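Local coordinates for protein fructuronate-tagaturonate epimerase UxaE (Cohnella laeviribosi, PDB 6ILA) that probably interconverts fructuronate and tagaturonate as a zinc-dependent epimerase built on a TIM barrel, at residues His23-Thr28 with Arg76-Thr81; Ala128-Asp133 with Ile439-Leu444; Phe249-Tyr254 with Ser288-Lys293; Ser343-Phe348 with Gly480-Leu485. All blocks are in the same frame, centred on the assembly; numbering follows the deposited sequence.

Contact 1: residues His23-Thr28 with Arg76-Thr81; sequences HESEGT and RHFPFT
Ser25 and His77 mark the closest backbone approach, their CA atoms 6.5 Å apart, where the end of strand 16-25 passes the end of helix 68-77. Beyond Ser25 the chain reverses through a type II' turn that runs to Thr28 and closes with backbone bonds in both directions between these two residues. On the other side, Phe78 leaves helical geometry just after the helix, and the short 3-10 segment 79-81 then turns the chain so that Phe80 also faces the strand. Three side chains of 76-81 therefore meet 23-25 in succession. Ser25 OG lies at the edge of the His77 imidazole, close to its plane, and is hydrogen-bonded to ND1 at 3.0 Å. Because NE2 has a weak bond to Glu52, both ring nitrogens have partners, which probably limits how far the imidazole can turn. Phe78 turns its ring to the strand: with CG beside its own backbone N (chi1 -65°), it sets CE1 3.3 Å from His23 CB and near the carbonyl oxygen of Glu24, while CZ lies 3.8 Å from Ser25 CB. Phe80 makes an edge-to-face pair with His23, in which Phe80 CZ lies over the centre of the imidazole, 3.8 Å from His23 CE1; the planes are inclined at 52°. The ring of Phe146, from helix 134-148, also meets His23. Leu49 of helix 48-52 packs on Ser25, His77 and Phe78, so the outermost strand of the five-stranded antiparallel sheet, 16-25, is joined here to helices 48-52 and 68-77.

Contact 2: residues Ala128-Asp133 with Ile439-Leu444; sequences ALTGRD and ITYGLL
Leu129 and Thr130, in the last turn of the helix that follows barrel strand 116-123, pack against Tyr441 and Gly442 in the first turn of helix 441-446, on the side of the barrel where the strands end. The backbones come very near each other: the CA atoms of Leu129 and Gly442 are 4.2 Å apart, and Leu129 O is 3.4 Å from Gly442 CA. A CB on Gly442 would point toward Leu129 and probably be too close to its CB, so the lack of a side chain permits this approach. The Leu129 carbonyl oxygen has its own donor in the side-chain amide of Gln446. Beside the glycine stands the ring of Tyr441, whose CG lies between the backbone N and the carbonyl carbon (chi1 69°), a torsion that brings the ring across to helix 124-130. Leu129 crosses it at about a right angle, with Leu129 CD1 3.6 Å from Tyr441 CZ and also close to OH. Thr130 approaches the ring edge through its methyl, CG2 being 3.5 Å from Tyr441 CE2, while its OG1 turns back to the carbonyl of Glu126. The phenol oxygen is hydrogen-bonded to the hydroxyl of Tyr404, and Arg98 makes a cation-pi contact with the ring. A leucine in place of Tyr441 would probably leave the Tyr404 hydroxyl without this partner and Arg98 without an aromatic face. With a glycerol about 4 Å from the tyrosine side chain and the zinc about 10 Å from it, this close helix-helix approach at a glycine probably forms part of the wall round the active site, at the C-terminal end of the TIM barrel.

Contact 3: residues Phe249-Tyr254 with Ser288-Lys293; sequences FMIYIY and SELIGK
Leu290 pushes its CD2 methyl between Met250 and Ile251, 3.6 Å from Met250 CB and 3.5 Å from Ile251 CG1. Its other methyl, CD1, turns to the thioether and lies 3.9 Å from Met250 SD. Leu290 crosses the methionine at about a right angle and the isoleucine obliquely, so one branched end serves two neighbouring residues of the facing helix. Ile251 extends across the gap toward the other helix, CG1 beside its backbone N (chi1 -65°), and its CD1 reaches the aliphatic part of Lys293, 4.2 Å from CG, at the exposed margin. No hydrogen bond crosses the contact. Behind this apolar layer, Ile269 of strand 266-270 touches both Met250 and Leu290, while Leu180 and Cys182 meet Met250 from the neighbouring strand and the loop after it. The carboxylate of Glu289 is hydrogen-bonded to the hydroxyl of Tyr217, on helix 207-217. The axes of the two short helical segments run in nearly the same direction, 10.4 Å apart at a crossing angle of -26°. Helices 233-258 and 280-292 precede and follow strand 266-270, and their side-by-side packing over that strand is characteristic of successive beta-alpha-beta crossovers in a TIM barrel.

Contact 4: residues Ser343-Phe348 with Gly480-Leu485; sequences SGADKF and GKHLDL. With PO4 (phosphate ion), chain E.
Phe348 and His482 meet edge to face: CE1 of the phenylalanine stands over one face of the imidazole, toward its rim and 3.5 Å from His482 CE1, with the ring planes at 63°. His482 CG lies beside its backbone N (chi1 -74°), which carries the imidazole to the loop, where NE2 at the ring edge accepts a hydrogen bond from Asp346 N (2.9 Å, 157° at the hydrogen), the donor tilted from the ring plane. Since ND1 is bonded to the carbonyl of His478, the imidazole is held through both nitrogens. Leu485 and Lys481 flank Phe348 and cross it at about right angles, with Leu485 CD1 3.6 Å from Phe348 CD1 and Lys481 CE 3.4 Å from Phe348 CZ. Replacing His482 by alanine is likely to leave Asp346 N without its acceptor and the edge of Phe348 without a face to rest on. Asp346 turns its carboxylate toward a salt bridge with Arg434, and Lys347 NZ ties the loop together by binding Ser343 O at 2.7 Å and Ala345 O at 3.1 Å. Ala345 N also donates to a phosphate ion, O4, 3.2 Å away, which Lys310, His438 and backbone amides of 367-369 hold too. Helix 468-486 thus packs against the loop between strand 338-341 and helix 351-357, just past zinc ligand His342.

From the N terminus, contact 1 closes first, a short loop of 47 residues that brings helix 68-77 back to the edge of the N-terminal antiparallel sheet, before the barrel strands begin. Contact 2 opens next, after the second barrel strand, and closes some 305 residues later in the helices that follow the barrel. Contact 3 falls wholly within that span and joins two adjacent barrel helices. Contact 4 starts inside it too, after the seventh barrel strand, but ends beyond it in the last helix, so contacts 2 and 4 cross. These two, with nearest atoms about 9 Å apart, tie the C-terminal helices to two parts of the barrel.

Contact 1: residues His23-Thr28 with Arg76-Thr81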
loop_
_atom_site.group_PDB
_atom_site.type_symbol
_atom_site.label_atom_id
_atom_site.label_comp_id
_atom_site.label_asym_id
_atom_site.label_seq_id
_atom_site.Cartn_x
_atom_site.Cartn_y
_atom_site.Cartn_z
ATOM N N HIS A 23 -22.757 16.695 -0.690
ATOM C CA HIS A 23 -22.033 17.474 -1.678
ATOM C C HIS A 23 -22.978 17.665 -2.855
ATOM O O HIS A 23 -23.635 16.710 -3.284
ATOM C CB HIS A 23 -20.751 16.773 -2.159
ATOM C CG HIS A 23 -19.795 16.383 -1.072
ATOM N ND1 HIS A 23 -19.693 15.093 -0.598
ATOM C CD2 HIS A 23 -18.873 17.108 -0.392
ATOM C CE1 HIS A 23 -18.768 15.043 0.344
ATOM N NE2 HIS A 23 -18.254 16.253 0.487
ATOM N N GLU A 24 -23.049 18.886 -3.378
ATOM C CA GLU A 24 -23.935 19.194 -4.493
ATOM C C GLU A 24 -23.177 19.263 -5.812
ATOM O O GLU A 24 -21.956 19.432 -5.851
ATOM C CB GLU A 24 -24.656 20.525 -4.284
ATOM C CG GLU A 24 -24.847 20.956 -2.856
ATOM C CD GLU A 24 -25.369 22.368 -2.798
ATOM O OE1 GLU A 24 -24.946 23.136 -1.900
ATOM O OE2 GLU A 24 -26.184 22.712 -3.688
ATOM N N SER A 25 -23.933 19.156 -6.903
ATOM C CA SER A 25 -23.402 19.425 -8.239
ATOM C C SER A 25 -24.509 20.072 -9.058
ATOM O O SER A 25 -25.458 19.392 -9.471
ATOM C CB SER A 25 -22.887 18.159 -8.911
ATOM O OG SER A 25 -21.814 18.465 -9.793
ATOM N N GLU A 26 -24.360 21.376 -9.310
ATOM C CA GLU A 26 -25.432 22.217 -9.826
ATOM C C GLU A 26 -26.722 21.950 -9.053
ATOM O O GLU A 26 -26.819 22.281 -7.861
ATOM C CB GLU A 26 -25.632 22.003 -11.334
ATOM C CG GLU A 26 -26.081 23.272 -12.081
ATOM C CD GLU A 26 -27.589 23.544 -11.992
ATOM O OE1 GLU A 26 -28.385 22.591 -12.112
ATOM O OE2 GLU A 26 -27.983 24.716 -11.796
ATOM N N GLY A 27 -27.698 21.325 -9.713
ATOM C CA GLY A 27 -29.024 21.184 -9.148
ATOM C C GLY A 27 -29.206 19.999 -8.229
ATOM O O GLY A 27 -30.098 20.024 -7.375
ATOM N N THR A 28 -28.370 18.965 -8.388
ATOM C CA THR A 28 -28.443 17.740 -7.592
ATOM C C THR A 28 -27.677 17.879 -6.277
ATOM O O THR A 28 -26.591 18.464 -6.231
ATOM C CB THR A 28 -27.873 16.541 -8.364
ATOM O OG1 THR A 28 -28.211 16.617 -9.755
ATOM C CG2 THR A 28 -28.417 15.233 -7.796
ATOM N N ARG A 76 -17.169 12.149 -12.534
ATOM C CA ARG A 76 -17.378 13.154 -13.569
ATOM C C ARG A 76 -17.756 14.499 -12.961
ATOM O O ARG A 76 -17.407 15.546 -13.512
ATOM C CB ARG A 76 -18.452 12.678 -14.558
ATOM C CG ARG A 76 -17.963 11.663 -15.613
ATOM C CD ARG A 76 -19.110 11.040 -16.441
ATOM N NE ARG A 76 -19.957 12.035 -17.099
ATOM C CZ ARG A 76 -19.672 12.620 -18.263
ATOM N NH1 ARG A 76 -18.555 12.322 -18.913
ATOM N NH2 ARG A 76 -20.498 13.521 -18.777
ATOM N N HIS A 77 -18.438 14.491 -11.817
ATOM C CA HIS A 77 -18.915 15.721 -11.198
ATOM C C HIS A 77 -18.069 16.184 -10.021
ATOM O O HIS A 77 -17.939 17.397 -9.808
ATOM C CB HIS A 77 -20.362 15.544 -10.720
ATOM C CG HIS A 77 -21.365 15.506 -11.830
ATOM N ND1 HIS A 77 -22.187 16.572 -12.128
ATOM C CD2 HIS A 77 -21.674 14.531 -12.720
ATOM C CE1 HIS A 77 -22.961 16.252 -13.150
ATOM N NE2 HIS A 77 -22.670 15.018 -13.527
ATOM N N PHE A 78 -17.502 15.255 -9.249
ATOM C CA PHE A 78 -16.811 15.596 -8.012
ATOM C C PHE A 78 -15.328 15.275 -8.123
ATOM O O PHE A 78 -14.928 14.113 -7.951
ATOM C CB PHE A 78 -17.439 14.853 -6.830
ATOM C CG PHE A 78 -18.854 15.256 -6.557
ATOM C CD1 PHE A 78 -19.135 16.321 -5.716
ATOM C CD2 PHE A 78 -19.910 14.582 -7.156
ATOM C CE1 PHE A 78 -20.447 16.703 -5.477
ATOM C CE2 PHE A 78 -21.216 14.957 -6.911
ATOM C CZ PHE A 78 -21.485 16.021 -6.071
ATOM N N PRO A 79 -14.473 16.262 -8.383
ATOM C CA PRO A 79 -13.069 15.951 -8.682
ATOM C C PRO A 79 -12.251 15.475 -7.480
ATOM O O PRO A 79 -11.248 14.778 -7.688
ATOM C CB PRO A 79 -12.537 17.276 -9.249
ATOM C CG PRO A 79 -13.779 18.002 -9.767
ATOM C CD PRO A 79 -14.812 17.655 -8.722
ATOM N N PHE A 80 -12.631 15.793 -6.240
ATOM C CA PHE A 80 -11.856 15.262 -5.125
ATOM C C PHE A 80 -11.910 13.743 -5.070
ATOM O O PHE A 80 -10.975 13.116 -4.557
ATOM C CB PHE A 80 -12.318 15.869 -3.801
ATOM C CG PHE A 80 -13.674 15.425 -3.352
ATOM C CD1 PHE A 80 -13.812 14.396 -2.438
ATOM C CD2 PHE A 80 -14.808 16.070 -3.801
ATOM C CE1 PHE A 80 -15.060 13.995 -2.004
ATOM C CE2 PHE A 80 -16.053 15.678 -3.367
ATOM C CZ PHE A 80 -16.180 14.636 -2.466
ATOM N N THR A 81 -12.962 13.142 -5.622
ATOM C CA THR A 81 -13.089 11.695 -5.643
ATOM C C THR A 81 -12.104 11.047 -6.598
ATOM O O THR A 81 -11.909 9.831 -6.538
ATOM C CB THR A 81 -14.503 11.304 -6.047
ATOM O OG1 THR A 81 -14.728 11.698 -7.399
ATOM C CG2 THR A 81 -15.495 11.997 -5.184
#

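Contact 2: residues Ala128-Asp133 with Ile439-Leu444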
loop_
_atom_site.group_PDB
_atom_site.type_symbol
_atom_site.label_atom_id
_atom_site.label_comp_id
_atom_site.label_asym_id
_atom_site.label_seq_id
_atom_site.Cartn_x
_atom_site.Cartn_y
_atom_site.Cartn_z
ATOM N N ALA A 128 -4.485 -11.089 -6.736
ATOM C CA ALA A 128 -4.589 -12.510 -7.024
ATOM C C ALA A 128 -5.131 -13.256 -5.818
ATOM O O ALA A 128 -6.137 -13.972 -5.915
ATOM C CB ALA A 128 -3.224 -13.064 -7.437
ATOM N N LEU A 129 -4.488 -13.073 -4.664
ATOM C CA LEU A 129 -4.861 -13.815 -3.466
ATOM C C LEU A 129 -6.307 -13.532 -3.067
ATOM O O LEU A 129 -7.071 -14.463 -2.797
ATOM C CB LEU A 129 -3.889 -13.476 -2.334
ATOM C CG LEU A 129 -2.466 -13.920 -2.667
ATOM C CD1 LEU A 129 -1.396 -13.426 -1.693
ATOM C CD2 LEU A 129 -2.501 -15.414 -2.708
ATOM N N THR A 130 -6.714 -12.253 -3.056
ATOM C CA THR A 130 -8.087 -11.903 -2.684
ATOM C C THR A 130 -9.096 -12.085 -3.810
ATOM O O THR A 130 -10.300 -12.101 -3.546
ATOM C CB THR A 130 -8.176 -10.449 -2.233
ATOM O OG1 THR A 130 -7.969 -9.597 -3.372
ATOM C CG2 THR A 130 -7.161 -10.163 -1.156
ATOM N N GLY A 131 -8.648 -12.164 -5.054
ATOM C CA GLY A 131 -9.563 -12.226 -6.173
ATOM C C GLY A 131 -10.223 -10.919 -6.542
ATOM O O GLY A 131 -11.340 -10.933 -7.076
ATOM N N ARG A 132 -9.578 -9.782 -6.283
ATOM C CA ARG A 132 -10.202 -8.513 -6.620
ATOM C C ARG A 132 -9.517 -7.888 -7.826
ATOM O O ARG A 132 -8.480 -8.365 -8.313
ATOM C CB ARG A 132 -10.195 -7.558 -5.424
ATOM C CG ARG A 132 -11.173 -7.946 -4.345
ATOM C CD ARG A 132 -10.884 -7.289 -3.017
ATOM N NE ARG A 132 -11.260 -5.876 -2.987
ATOM C CZ ARG A 132 -10.447 -4.887 -2.613
ATOM N NH1 ARG A 132 -9.208 -5.157 -2.241
ATOM N NH2 ARG A 132 -10.865 -3.630 -2.608
ATOM N N ASP A 133 -10.145 -6.829 -8.326
ATOM C CA ASP A 133 -9.650 -6.070 -9.459
ATOM C C ASP A 133 -9.304 -4.656 -9.007
ATOM O O ASP A 133 -9.633 -4.237 -7.890
ATOM C CB ASP A 133 -10.684 -6.051 -10.588
ATOM C CG ASP A 133 -11.819 -5.091 -10.309
ATOM O OD1 ASP A 133 -12.819 -5.116 -11.057
ATOM O OD2 ASP A 133 -11.729 -4.310 -9.332
ATOM N N ILE A 439 -0.572 -13.465 6.343
ATOM C CA ILE A 439 -0.312 -13.925 4.974
ATOM C C ILE A 439 -1.346 -14.919 4.448
ATOM O O ILE A 439 -1.388 -15.173 3.237
ATOM C CB ILE A 439 1.090 -14.556 4.858
ATOM C CG1 ILE A 439 1.048 -16.001 5.337
ATOM C CG2 ILE A 439 2.169 -13.727 5.580
ATOM C CD1 ILE A 439 2.416 -16.629 5.424
ATOM N N THR A 440 -2.175 -15.492 5.317
ATOM C CA THR A 440 -3.183 -16.470 4.927
ATOM C C THR A 440 -4.455 -15.824 4.443
ATOM O O THR A 440 -5.466 -16.521 4.274
ATOM C CB THR A 440 -3.530 -17.369 6.106
ATOM O OG1 THR A 440 -3.731 -16.556 7.272
ATOM C CG2 THR A 440 -2.429 -18.404 6.353
ATOM N N TYR A 441 -4.424 -14.498 4.240
ATOM C CA TYR A 441 -5.635 -13.729 3.955
ATOM C C TYR A 441 -6.296 -14.175 2.651
ATOM O O TYR A 441 -7.529 -14.172 2.548
ATOM C CB TYR A 441 -5.302 -12.223 3.928
ATOM C CG TYR A 441 -4.446 -11.797 2.759
ATOM C CD1 TYR A 441 -3.090 -12.065 2.731
ATOM C CD2 TYR A 441 -4.999 -11.155 1.665
ATOM C CE1 TYR A 441 -2.308 -11.691 1.645
ATOM C CE2 TYR A 441 -4.227 -10.790 0.581
ATOM C CZ TYR A 441 -2.891 -11.060 0.581
ATOM O OH TYR A 441 -2.125 -10.695 -0.485
ATOM N N GLY A 442 -5.506 -14.576 1.651
ATOM C CA GLY A 442 -6.095 -14.991 0.392
ATOM C C GLY A 442 -6.844 -16.302 0.507
ATOM O O GLY A 442 -7.888 -16.495 -0.121
ATOM N N LEU A 443 -6.321 -17.222 1.310
ATOM C CA LEU A 443 -6.992 -18.500 1.500
ATOM C C LEU A 443 -8.302 -18.336 2.263
ATOM O O LEU A 443 -9.320 -18.948 1.910
ATOM C CB LEU A 443 -6.053 -19.454 2.219
ATOM C CG LEU A 443 -4.891 -19.697 1.271
ATOM C CD1 LEU A 443 -3.726 -20.233 2.023
ATOM C CD2 LEU A 443 -5.317 -20.639 0.161
ATOM N N LEU A 444 -8.300 -17.496 3.294
ATOM C CA LEU A 444 -9.518 -17.255 4.057
ATOM C C LEU A 444 -10.616 -16.651 3.183
ATOM O O LEU A 444 -11.766 -17.117 3.187
ATOM C CB LEU A 444 -9.203 -16.345 5.245
ATOM C CG LEU A 444 -8.239 -16.971 6.256
ATOM C CD1 LEU A 444 -7.459 -15.943 7.079
ATOM C CD2 LEU A 444 -9.023 -17.878 7.156
#

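Contact 3: residues Phe249-Tyr254 with Ser288-Lys293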
loop_
_atom_site.group_PDB
_atom_site.type_symbol
_atom_site.label_atom_id
_atom_site.label_comp_id
_atom_site.label_asym_id
_atom_site.label_seq_id
_atom_site.Cartn_x
_atom_site.Cartn_y
_atom_site.Cartn_z
ATOM N N PHE A 249 15.905 -1.858 -16.501
ATOM C CA PHE A 249 14.458 -2.035 -16.518
ATOM C C PHE A 249 13.746 -0.734 -16.196
ATOM O O PHE A 249 12.804 -0.339 -16.886
ATOM C CB PHE A 249 14.037 -3.117 -15.537
ATOM C CG PHE A 249 12.655 -3.625 -15.772
ATOM C CD1 PHE A 249 12.247 -3.975 -17.041
ATOM C CD2 PHE A 249 11.761 -3.757 -14.723
ATOM C CE1 PHE A 249 10.972 -4.466 -17.260
ATOM C CE2 PHE A 249 10.485 -4.236 -14.932
ATOM C CZ PHE A 249 10.087 -4.585 -16.200
ATOM N N MET A 250 14.192 -0.042 -15.156
ATOM C CA MET A 250 13.510 1.174 -14.731
ATOM C C MET A 250 13.457 2.195 -15.854
ATOM O O MET A 250 12.406 2.794 -16.126
ATOM C CB MET A 250 14.218 1.755 -13.509
ATOM C CG MET A 250 14.192 0.824 -12.292
ATOM S SD MET A 250 15.674 0.966 -11.256
ATOM C CE MET A 250 15.554 -0.576 -10.338
ATOM N N ILE A 251 14.594 2.398 -16.522
ATOM C CA ILE A 251 14.700 3.436 -17.542
ATOM C C ILE A 251 13.847 3.082 -18.754
ATOM O O ILE A 251 13.219 3.944 -19.370
ATOM C CB ILE A 251 16.179 3.633 -17.912
ATOM C CG1 ILE A 251 16.955 4.173 -16.710
ATOM C CG2 ILE A 251 16.327 4.592 -19.043
ATOM C CD1 ILE A 251 18.459 4.229 -16.917
ATOM N N TYR A 252 13.789 1.810 -19.102
ATOM C CA TYR A 252 12.938 1.416 -20.208
ATOM C C TYR A 252 11.476 1.688 -19.890
ATOM O O TYR A 252 10.739 2.211 -20.732
ATOM C CB TYR A 252 13.191 -0.055 -20.529
ATOM C CG TYR A 252 12.100 -0.785 -21.281
ATOM C CD1 TYR A 252 11.817 -0.495 -22.611
ATOM C CD2 TYR A 252 11.387 -1.804 -20.668
ATOM C CE1 TYR A 252 10.827 -1.191 -23.292
ATOM C CE2 TYR A 252 10.400 -2.490 -21.329
ATOM C CZ TYR A 252 10.124 -2.188 -22.637
ATOM O OH TYR A 252 9.140 -2.899 -23.276
ATOM N N ILE A 253 11.040 1.372 -18.669
ATOM C CA ILE A 253 9.631 1.570 -18.354
ATOM C C ILE A 253 9.319 3.044 -18.221
ATOM O O ILE A 253 8.257 3.500 -18.673
ATOM C CB ILE A 253 9.214 0.814 -17.091
ATOM C CG1 ILE A 253 8.890 -0.628 -17.440
ATOM C CG2 ILE A 253 7.988 1.454 -16.497
ATOM C CD1 ILE A 253 10.092 -1.416 -17.638
ATOM N N TYR A 254 10.225 3.817 -17.604
ATOM C CA TYR A 254 9.994 5.258 -17.512
ATOM C C TYR A 254 9.724 5.854 -18.888
ATOM O O TYR A 254 8.795 6.654 -19.056
ATOM C CB TYR A 254 11.176 5.989 -16.852
ATOM C CG TYR A 254 10.902 7.484 -16.759
ATOM C CD1 TYR A 254 10.142 8.013 -15.716
ATOM C CD2 TYR A 254 11.339 8.354 -17.747
ATOM C CE1 TYR A 254 9.854 9.371 -15.651
ATOM C CE2 TYR A 254 11.048 9.709 -17.694
ATOM C CZ TYR A 254 10.311 10.210 -16.649
ATOM O OH TYR A 254 10.044 11.555 -16.614
ATOM N N SER A 288 21.856 7.738 -9.534
ATOM C CA SER A 288 22.734 8.553 -10.359
ATOM C C SER A 288 22.580 8.196 -11.831
ATOM O O SER A 288 22.597 9.075 -12.698
ATOM C CB SER A 288 24.178 8.382 -9.881
ATOM O OG SER A 288 25.088 8.973 -10.785
ATOM N N GLU A 289 22.418 6.913 -12.133
ATOM C CA GLU A 289 22.072 6.531 -13.495
ATOM C C GLU A 289 20.666 6.992 -13.853
ATOM O O GLU A 289 20.467 7.641 -14.877
ATOM C CB GLU A 289 22.198 5.028 -13.656
ATOM C CG GLU A 289 23.598 4.572 -13.493
ATOM C CD GLU A 289 24.472 5.092 -14.594
ATOM O OE1 GLU A 289 24.243 4.671 -15.740
ATOM O OE2 GLU A 289 25.372 5.923 -14.326
ATOM N N LEU A 290 19.679 6.674 -13.016
ATOM C CA LEU A 290 18.309 7.067 -13.313
ATOM C C LEU A 290 18.195 8.569 -13.529
ATOM O O LEU A 290 17.470 9.017 -14.424
ATOM C CB LEU A 290 17.380 6.616 -12.191
ATOM C CG LEU A 290 17.152 5.112 -12.068
ATOM C CD1 LEU A 290 16.422 4.805 -10.770
ATOM C CD2 LEU A 290 16.405 4.568 -13.272
ATOM N N ILE A 291 18.922 9.364 -12.746
ATOM C CA ILE A 291 18.775 10.821 -12.814
ATOM C C ILE A 291 19.539 11.399 -14.004
ATOM O O ILE A 291 19.028 12.254 -14.736
ATOM C CB ILE A 291 19.222 11.464 -11.494
ATOM C CG1 ILE A 291 18.299 11.051 -10.355
ATOM C CG2 ILE A 291 19.229 12.931 -11.631
ATOM C CD1 ILE A 291 16.900 11.544 -10.468
ATOM N N GLY A 292 20.772 10.941 -14.218
ATOM C CA GLY A 292 21.541 11.335 -15.387
ATOM C C GLY A 292 20.916 10.946 -16.709
ATOM O O GLY A 292 21.383 11.416 -17.755
ATOM N N LYS A 293 19.886 10.093 -16.695
ATOM C CA LYS A 293 19.065 9.820 -17.867
ATOM C C LYS A 293 17.699 10.487 -17.769
ATOM O O LYS A 293 16.779 10.130 -18.512
ATOM C CB LYS A 293 18.907 8.318 -18.081
ATOM C CG LYS A 293 20.102 7.687 -18.762
ATOM C CD LYS A 293 20.156 8.029 -20.244
ATOM C CE LYS A 293 19.459 6.973 -21.098
ATOM N NZ LYS A 293 20.369 6.520 -22.210
#

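Contact 4: residues Ser343-Phe348 with Gly480-Leu485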
loop_
_atom_site.group_PDB
_atom_site.type_symbol
_atom_site.label_atom_id
_atom_site.label_comp_id
_atom_site.label_asym_id
_atom_site.label_seq_id
_atom_site.Cartn_x
_atom_site.Cartn_y
_atom_site.Cartn_z
ATOM N N SER A 343 6.661 -2.738 3.778
ATOM C CA SER A 343 6.428 -3.568 4.955
ATOM C C SER A 343 6.413 -2.741 6.230
ATOM O O SER A 343 6.629 -3.272 7.329
ATOM C CB SER A 343 7.465 -4.687 5.050
ATOM O OG SER A 343 7.114 -5.750 4.182
ATOM N N GLY A 344 6.114 -1.447 6.083
ATOM C CA GLY A 344 6.340 -0.497 7.156
ATOM C C GLY A 344 5.439 -0.666 8.363
ATOM O O GLY A 344 5.822 -0.283 9.471
ATOM N N ALA A 345 4.244 -1.215 8.182
ATOM C CA ALA A 345 3.351 -1.336 9.319
ATOM C C ALA A 345 4.027 -2.120 10.424
ATOM O O ALA A 345 4.647 -3.149 10.173
ATOM C CB ALA A 345 2.052 -2.028 8.919
ATOM N N ASP A 346 3.915 -1.620 11.648
ATOM C CA ASP A 346 4.363 -2.285 12.866
ATOM C C ASP A 346 5.868 -2.221 13.038
ATOM O O ASP A 346 6.412 -2.869 13.930
ATOM C CB ASP A 346 3.894 -3.749 12.915
ATOM C CG ASP A 346 2.493 -3.928 12.359
ATOM O OD1 ASP A 346 1.540 -3.381 12.964
ATOM O OD2 ASP A 346 2.354 -4.578 11.293
ATOM N N LYS A 347 6.557 -1.473 12.192
ATOM C CA LYS A 347 7.980 -1.208 12.367
ATOM C C LYS A 347 8.183 -0.039 13.334
ATOM O O LYS A 347 8.814 0.968 12.999
ATOM C CB LYS A 347 8.632 -0.920 11.019
ATOM C CG LYS A 347 8.470 -2.036 9.992
ATOM C CD LYS A 347 9.090 -3.365 10.416
ATOM C CE LYS A 347 8.693 -4.456 9.444
ATOM N NZ LYS A 347 7.225 -4.792 9.475
ATOM N N PHE A 348 7.645 -0.198 14.556
ATOM C CA PHE A 348 7.628 0.895 15.529
ATOM C C PHE A 348 9.032 1.343 15.932
ATOM O O PHE A 348 9.213 2.485 16.358
ATOM C CB PHE A 348 6.847 0.484 16.776
ATOM C CG PHE A 348 5.375 0.240 16.535
ATOM C CD1 PHE A 348 4.586 1.188 15.915
ATOM C CD2 PHE A 348 4.774 -0.933 16.956
ATOM C CE1 PHE A 348 3.218 0.953 15.714
ATOM C CE2 PHE A 348 3.414 -1.170 16.754
ATOM C CZ PHE A 348 2.636 -0.239 16.133
ATOM N N GLY A 480 -2.807 5.719 13.860
ATOM C CA GLY A 480 -2.351 6.945 14.491
ATOM C C GLY A 480 -1.009 6.766 15.178
ATOM O O GLY A 480 -0.089 7.563 14.981
ATOM N N LYS A 481 -0.899 5.731 16.016
ATOM C CA LYS A 481 0.381 5.321 16.588
ATOM C C LYS A 481 1.477 5.471 15.533
ATOM O O LYS A 481 2.495 6.132 15.756
ATOM C CB LYS A 481 0.273 3.859 17.098
ATOM C CG LYS A 481 0.969 3.482 18.421
ATOM C CD LYS A 481 0.333 2.222 19.117
ATOM C CE LYS A 481 1.200 0.926 19.017
ATOM N NZ LYS A 481 0.563 -0.362 19.537
ATOM N N HIS A 482 1.242 4.908 14.347
ATOM C CA HIS A 482 2.209 4.994 13.260
ATOM C C HIS A 482 2.562 6.451 12.960
ATOM O O HIS A 482 3.732 6.852 13.040
ATOM C CB HIS A 482 1.646 4.281 12.014
ATOM C CG HIS A 482 1.659 2.776 12.103
ATOM N ND1 HIS A 482 0.896 2.070 13.014
ATOM C CD2 HIS A 482 2.350 1.846 11.398
ATOM C CE1 HIS A 482 1.131 0.776 12.873
ATOM N NE2 HIS A 482 2.004 0.613 11.895
ATOM N N LEU A 483 1.550 7.274 12.656
ATOM C CA LEU A 483 1.820 8.650 12.245
ATOM C C LEU A 483 2.431 9.496 13.362
ATOM O O LEU A 483 3.218 10.408 13.079
ATOM C CB LEU A 483 0.543 9.296 11.734
ATOM C CG LEU A 483 -0.210 8.538 10.636
ATOM C CD1 LEU A 483 -1.485 9.260 10.320
ATOM C CD2 LEU A 483 0.620 8.395 9.387
ATOM N N ASP A 484 2.082 9.231 14.626
ATOM C CA ASP A 484 2.674 10.001 15.715
ATOM C C ASP A 484 4.129 9.616 15.934
ATOM O O ASP A 484 4.985 10.483 16.180
ATOM C CB ASP A 484 1.886 9.799 17.003
ATOM C CG ASP A 484 0.420 10.168 16.861
ATOM O OD1 ASP A 484 -0.355 9.781 17.767
ATOM O OD2 ASP A 484 0.042 10.834 15.857
ATOM N N LEU A 485 4.417 8.312 15.861
ATOM C CA LEU A 485 5.788 7.832 15.962
ATOM C C LEU A 485 6.640 8.333 14.816
ATOM O O LEU A 485 7.852 8.525 14.983
ATOM C CB LEU A 485 5.804 6.312 15.995
ATOM C CG LEU A 485 5.509 5.855 17.408
ATOM C CD1 LEU A 485 5.183 4.374 17.440
ATOM C CD2 LEU A 485 6.722 6.178 18.237
HETATM P P PO4 E . 1.716 -4.330 6.181
HETATM O O1 PO4 E . 1.622 -5.470 7.147
HETATM O O2 PO4 E . 1.594 -4.850 4.781
HETATM O O3 PO4 E . 0.545 -3.408 6.433
HETATM O O4 PO4 E . 3.055 -3.628 6.367
#